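Local atomic coordinates of beta-lactamase OXA-2 (Salmonella typhimurium, PDB entry 1K38), a protein that hydrolyses the beta-lactam ring of penicillins such as oxacillin, as a class D serine beta-lactamase that confers antibiotic resistance. Residues Val203-Leu214 with Val232-Pro243. Numbering follows the deposited sequence.
Sequences VEWPTGSVFFAL and VRAILRSIEALP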
loop_
_atom_site.group_PDB
_atom_site.type_symbol
_atom_site.label_atom_id
_atom_site.label_comp_id
_atom_site.label_asym_id
_atom_site.label_seq_id
_atom_site.Cartn_x
_atom_site.Cartn_y
_atom_site.Cartn_z
ATOM N N VAL A 203 1.594 7.539 -9.346
ATOM C CA VAL A 203 1.037 6.239 -9.665
ATOM C C VAL A 203 2.233 5.374 -10.052
ATOM O O VAL A 203 3.038 5.751 -10.910
ATOM C CB VAL A 203 0.018 6.310 -10.829
ATOM C CG1 VAL A 203 0.668 6.887 -12.066
ATOM C CG2 VAL A 203 -0.546 4.921 -11.095
ATOM N N GLU A 204 2.364 4.226 -9.395
ATOM C CA GLU A 204 3.478 3.323 -9.664
ATOM C C GLU A 204 3.091 2.223 -10.622
ATOM O O GLU A 204 2.034 1.604 -10.480
ATOM C CB GLU A 204 3.966 2.648 -8.381
ATOM C CG GLU A 204 4.006 3.524 -7.174
ATOM C CD GLU A 204 4.517 2.797 -5.946
ATOM O OE1 GLU A 204 4.467 1.547 -5.911
ATOM O OE2 GLU A 204 4.952 3.479 -5.005
ATOM N N TRP A 205 3.976 1.972 -11.580
ATOM C CA TRP A 205 3.795 0.920 -12.567
ATOM C C TRP A 205 5.049 0.052 -12.534
ATOM O O TRP A 205 6.056 0.429 -11.941
ATOM C CB TRP A 205 3.614 1.516 -13.965
ATOM C CG TRP A 205 2.312 2.221 -14.130
ATOM C CD1 TRP A 205 2.055 3.542 -13.890
ATOM C CD2 TRP A 205 1.070 1.636 -14.527
ATOM N NE1 TRP A 205 0.727 3.814 -14.114
ATOM C CE2 TRP A 205 0.098 2.662 -14.504
ATOM C CE3 TRP A 205 0.679 0.341 -14.897
ATOM C CZ2 TRP A 205 -1.242 2.435 -14.839
ATOM C CZ3 TRP A 205 -0.649 0.115 -15.229
ATOM C CH2 TRP A 205 -1.596 1.159 -15.196
ATOM N N PRO A 206 5.002 -1.126 -13.165
ATOM C CA PRO A 206 6.169 -2.010 -13.172
ATOM C C PRO A 206 7.453 -1.372 -13.714
ATOM O O PRO A 206 8.546 -1.703 -13.265
ATOM C CB PRO A 206 5.700 -3.179 -14.032
ATOM C CG PRO A 206 4.242 -3.257 -13.709
ATOM C CD PRO A 206 3.830 -1.799 -13.758
ATOM N N THR A 207 7.319 -0.452 -14.666
ATOM C CA THR A 207 8.484 0.193 -15.271
ATOM C C THR A 207 8.903 1.509 -14.619
ATOM O O THR A 207 9.925 2.089 -14.987
ATOM C CB THR A 207 8.256 0.453 -16.776
ATOM O OG1 THR A 207 7.125 1.314 -16.954
ATOM C CG2 THR A 207 8.004 -0.857 -17.509
ATOM N N GLY A 208 8.124 1.978 -13.653
ATOM C CA GLY A 208 8.459 3.229 -12.996
ATOM C C GLY A 208 7.238 3.966 -12.485
ATOM O O GLY A 208 6.104 3.551 -12.725
ATOM N N SER A 209 7.472 5.072 -11.790
ATOM C CA SER A 209 6.383 5.859 -11.235
ATOM C C SER A 209 6.168 7.181 -11.948
ATOM O O SER A 209 7.104 7.786 -12.482
ATOM C CB SER A 209 6.630 6.109 -9.751
ATOM O OG SER A 209 6.607 4.879 -9.047
ATOM N N VAL A 210 4.918 7.624 -11.949
ATOM C CA VAL A 210 4.555 8.886 -12.580
ATOM C C VAL A 210 4.073 9.826 -11.479
ATOM O O VAL A 210 3.012 9.615 -10.897
ATOM C CB VAL A 210 3.430 8.679 -13.617
ATOM C CG1 VAL A 210 3.123 9.992 -14.328
ATOM C CG2 VAL A 210 3.844 7.612 -14.623
ATOM N N PHE A 211 4.865 10.854 -11.192
ATOM C CA PHE A 211 4.516 11.811 -10.144
ATOM C C PHE A 211 3.694 12.966 -10.678
ATOM O O PHE A 211 3.850 13.366 -11.828
ATOM C CB PHE A 211 5.781 12.378 -9.499
ATOM C CG PHE A 211 6.656 11.339 -8.883
ATOM C CD1 PHE A 211 7.538 10.597 -9.664
ATOM C CD2 PHE A 211 6.572 11.069 -7.523
ATOM C CE1 PHE A 211 8.324 9.597 -9.096
ATOM C CE2 PHE A 211 7.350 10.074 -6.945
ATOM C CZ PHE A 211 8.229 9.333 -7.736
ATOM N N PHE A 212 2.815 13.502 -9.838
ATOM C CA PHE A 212 2.005 14.639 -10.242
ATOM C C PHE A 212 1.758 15.583 -9.083
ATOM O O PHE A 212 1.747 15.184 -7.913
ATOM C CB PHE A 212 0.652 14.196 -10.816
ATOM C CG PHE A 212 -0.227 13.482 -9.833
ATOM C CD1 PHE A 212 -0.198 12.096 -9.741
ATOM C CD2 PHE A 212 -1.079 14.196 -8.991
ATOM C CE1 PHE A 212 -1.008 11.425 -8.825
ATOM C CE2 PHE A 212 -1.894 13.535 -8.069
ATOM C CZ PHE A 212 -1.857 12.143 -7.987
ATOM N N ALA A 213 1.580 16.852 -9.422
ATOM C CA ALA A 213 1.293 17.873 -8.436
ATOM C C ALA A 213 0.466 18.930 -9.144
ATOM O O ALA A 213 0.953 19.619 -10.043
ATOM C CB ALA A 213 2.584 18.477 -7.881
ATOM N N LEU A 214 -0.799 19.021 -8.755
ATOM C CA LEU A 214 -1.714 19.987 -9.337
ATOM C C LEU A 214 -2.337 20.877 -8.288
ATOM O O LEU A 214 -2.586 20.444 -7.169
ATOM C CB LEU A 214 -2.858 19.273 -10.083
ATOM C CG LEU A 214 -4.106 20.107 -10.458
ATOM C CD1 LEU A 214 -4.731 19.542 -11.715
ATOM C CD2 LEU A 214 -5.132 20.115 -9.311
ATOM N N VAL A 232 -6.439 15.766 -13.015
ATOM C CA VAL A 232 -5.269 14.902 -12.952
ATOM C C VAL A 232 -5.522 13.543 -13.593
ATOM O O VAL A 232 -4.700 13.054 -14.372
ATOM C CB VAL A 232 -4.809 14.675 -11.497
ATOM C CG1 VAL A 232 -3.648 13.682 -11.472
ATOM C CG2 VAL A 232 -4.378 15.995 -10.880
ATOM N N ARG A 233 -6.651 12.924 -13.268
ATOM C CA ARG A 233 -6.956 11.619 -13.834
ATOM C C ARG A 233 -7.075 11.668 -15.353
ATOM O O ARG A 233 -6.620 10.754 -16.036
ATOM C CB ARG A 233 -8.235 11.050 -13.214
ATOM C CG ARG A 233 -8.064 10.605 -11.764
ATOM C CD ARG A 233 -9.378 10.103 -11.186
ATOM N NE ARG A 233 -9.249 9.680 -9.792
ATOM C CZ ARG A 233 -8.866 8.467 -9.408
ATOM N NH1 ARG A 233 -8.574 7.541 -10.314
ATOM N NH2 ARG A 233 -8.768 8.180 -8.116
ATOM N N ALA A 234 -7.675 12.733 -15.880
ATOM C CA ALA A 234 -7.825 12.872 -17.328
ATOM C C ALA A 234 -6.445 12.944 -17.973
ATOM O O ALA A 234 -6.180 12.291 -18.984
ATOM C CB ALA A 234 -8.625 14.124 -17.662
ATOM N N ILE A 235 -5.562 13.740 -17.378
ATOM C CA ILE A 235 -4.208 13.882 -17.898
ATOM C C ILE A 235 -3.424 12.575 -17.769
ATOM O O ILE A 235 -2.772 12.141 -18.722
ATOM C CB ILE A 235 -3.467 15.037 -17.177
ATOM C CG1 ILE A 235 -4.129 16.366 -17.560
ATOM C CG2 ILE A 235 -1.983 15.039 -17.545
ATOM C CD1 ILE A 235 -3.551 17.588 -16.867
ATOM N N LEU A 236 -3.496 11.932 -16.605
ATOM C CA LEU A 236 -2.784 10.675 -16.414
ATOM C C LEU A 236 -3.261 9.627 -17.420
ATOM O O LEU A 236 -2.458 8.883 -17.981
ATOM C CB LEU A 236 -2.974 10.160 -14.985
ATOM C CG LEU A 236 -2.271 10.965 -13.887
ATOM C CD1 LEU A 236 -2.508 10.301 -12.537
ATOM C CD2 LEU A 236 -0.776 11.046 -14.188
ATOM N N ARG A 237 -4.567 9.574 -17.657
ATOM C CA ARG A 237 -5.096 8.617 -18.621
ATOM C C ARG A 237 -4.572 8.927 -20.026
ATOM O O ARG A 237 -4.257 8.009 -20.790
ATOM C CB ARG A 237 -6.631 8.634 -18.630
ATOM C CG ARG A 237 -7.290 8.002 -17.401
ATOM C CD ARG A 237 -8.777 7.740 -17.644
ATOM N NE ARG A 237 -9.531 8.966 -17.896
ATOM C CZ ARG A 237 -10.016 9.762 -16.944
ATOM N NH1 ARG A 237 -9.837 9.464 -15.663
ATOM N NH2 ARG A 237 -10.676 10.864 -17.274
ATOM N N SER A 238 -4.457 10.210 -20.362
ATOM C CA SER A 238 -3.981 10.600 -21.690
ATOM C C SER A 238 -2.553 10.142 -21.972
ATOM O O SER A 238 -2.171 9.979 -23.129
ATOM C CB SER A 238 -4.097 12.120 -21.889
ATOM O OG SER A 238 -3.068 12.829 -21.223
ATOM N N ILE A 239 -1.756 9.943 -20.925
ATOM C CA ILE A 239 -0.390 9.468 -21.119
ATOM C C ILE A 239 -0.256 8.030 -20.623
ATOM O O ILE A 239 0.837 7.562 -20.304
ATOM C CB ILE A 239 0.655 10.367 -20.410
ATOM C CG1 ILE A 239 0.443 10.356 -18.895
ATOM C CG2 ILE A 239 0.556 11.785 -20.949
ATOM C CD1 ILE A 239 1.519 11.114 -18.136
ATOM N N GLU A 240 -1.390 7.339 -20.566
ATOM C CA GLU A 240 -1.446 5.947 -20.139
ATOM C C GLU A 240 -0.803 5.685 -18.778
ATOM O O GLU A 240 -0.123 4.676 -18.585
ATOM C CB GLU A 240 -0.810 5.053 -21.213
ATOM C CG GLU A 240 -1.570 5.069 -22.535
ATOM C CD GLU A 240 -0.945 4.174 -23.593
ATOM O OE1 GLU A 240 -0.626 3.011 -23.274
ATOM O OE2 GLU A 240 -0.784 4.629 -24.744
ATOM N N ALA A 241 -1.025 6.601 -17.839
ATOM C CA ALA A 241 -0.490 6.472 -16.485
ATOM C C ALA A 241 -1.584 5.963 -15.547
ATOM O O ALA A 241 -1.358 5.756 -14.355
ATOM C CB ALA A 241 0.038 7.808 -16.000
ATOM N N LEU A 242 -2.781 5.791 -16.099
ATOM C CA LEU A 242 -3.927 5.262 -15.372
ATOM C C LEU A 242 -4.724 4.447 -16.380
ATOM O O LEU A 242 -4.753 4.784 -17.564
ATOM C CB LEU A 242 -4.813 6.376 -14.807
ATOM C CG LEU A 242 -4.487 6.931 -13.419
ATOM C CD1 LEU A 242 -5.533 7.977 -13.049
ATOM C CD2 LEU A 242 -4.480 5.807 -12.388
ATOM N N PRO A 243 -5.371 3.362 -15.930
ATOM C CA PRO A 243 -6.162 2.522 -16.834
ATOM C C PRO A 243 -7.273 3.314 -17.517
ATOM O O PRO A 243 -7.904 4.175 -16.903
ATOM C CB PRO A 243 -6.711 1.439 -15.909
ATOM C CG PRO A 243 -5.650 1.331 -14.848
ATOM C CD PRO A 243 -5.332 2.783 -14.576
#
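The first torsions of F212 and V232 bring a methyl over a ring. F212 holds CG between its backbone N and carbonyl carbon (chi1 64°), and V232 sets CG1 anti to its backbone N. This places V232 CG1 over one face of the F212 ring, a CH-pi contact 3.8 Å from the ring centroid. The contact packs the C-terminal helix 226-238 on the central mixed beta-sheet of the penicillin-binding transpeptidase fold. Strand 208-214 and helix 232-238 run roughly antiparallel, with 149° between their directions. The other methyl of V232, CG2, lies 3.7 Å from L214 CD1. One turn on, L236 divides its branches. L236 CD1 reaches F212 CD1, and L236 CD2 lies 4.0 Å from V210 CG1, the side chains of L236 and V210 running in opposite directions. W199, from the neighbouring strand, also touches F212 and V232. The F212 side chain is about 8 Å from that of T190, a probable substrate-binding residue.

The helix ends in a Schellman motif. E240 has positive phi, and A241 N returns to L236 O at 2.7 Å. I239 N bonds the same oxygen from the opposite face of its plane. The turn brings A241 against the side chains of the two hairpin strands, where A241 CB meets V203 CG1 and V210 CG2. W205 stacks on W184 and has a cation-pi contact with R29, which also bonds E240 O. P243 CG packs at the W205 ring edge, 4.1 Å from W205 CH2. The single hydrogen bond between the segments runs from W205 NE1 to A241 O, 2.9 Å long and bent to 145° at the hydrogen. The oxygen lies in the indole plane, but NE1 sits above the plane of the A241 carbonyl.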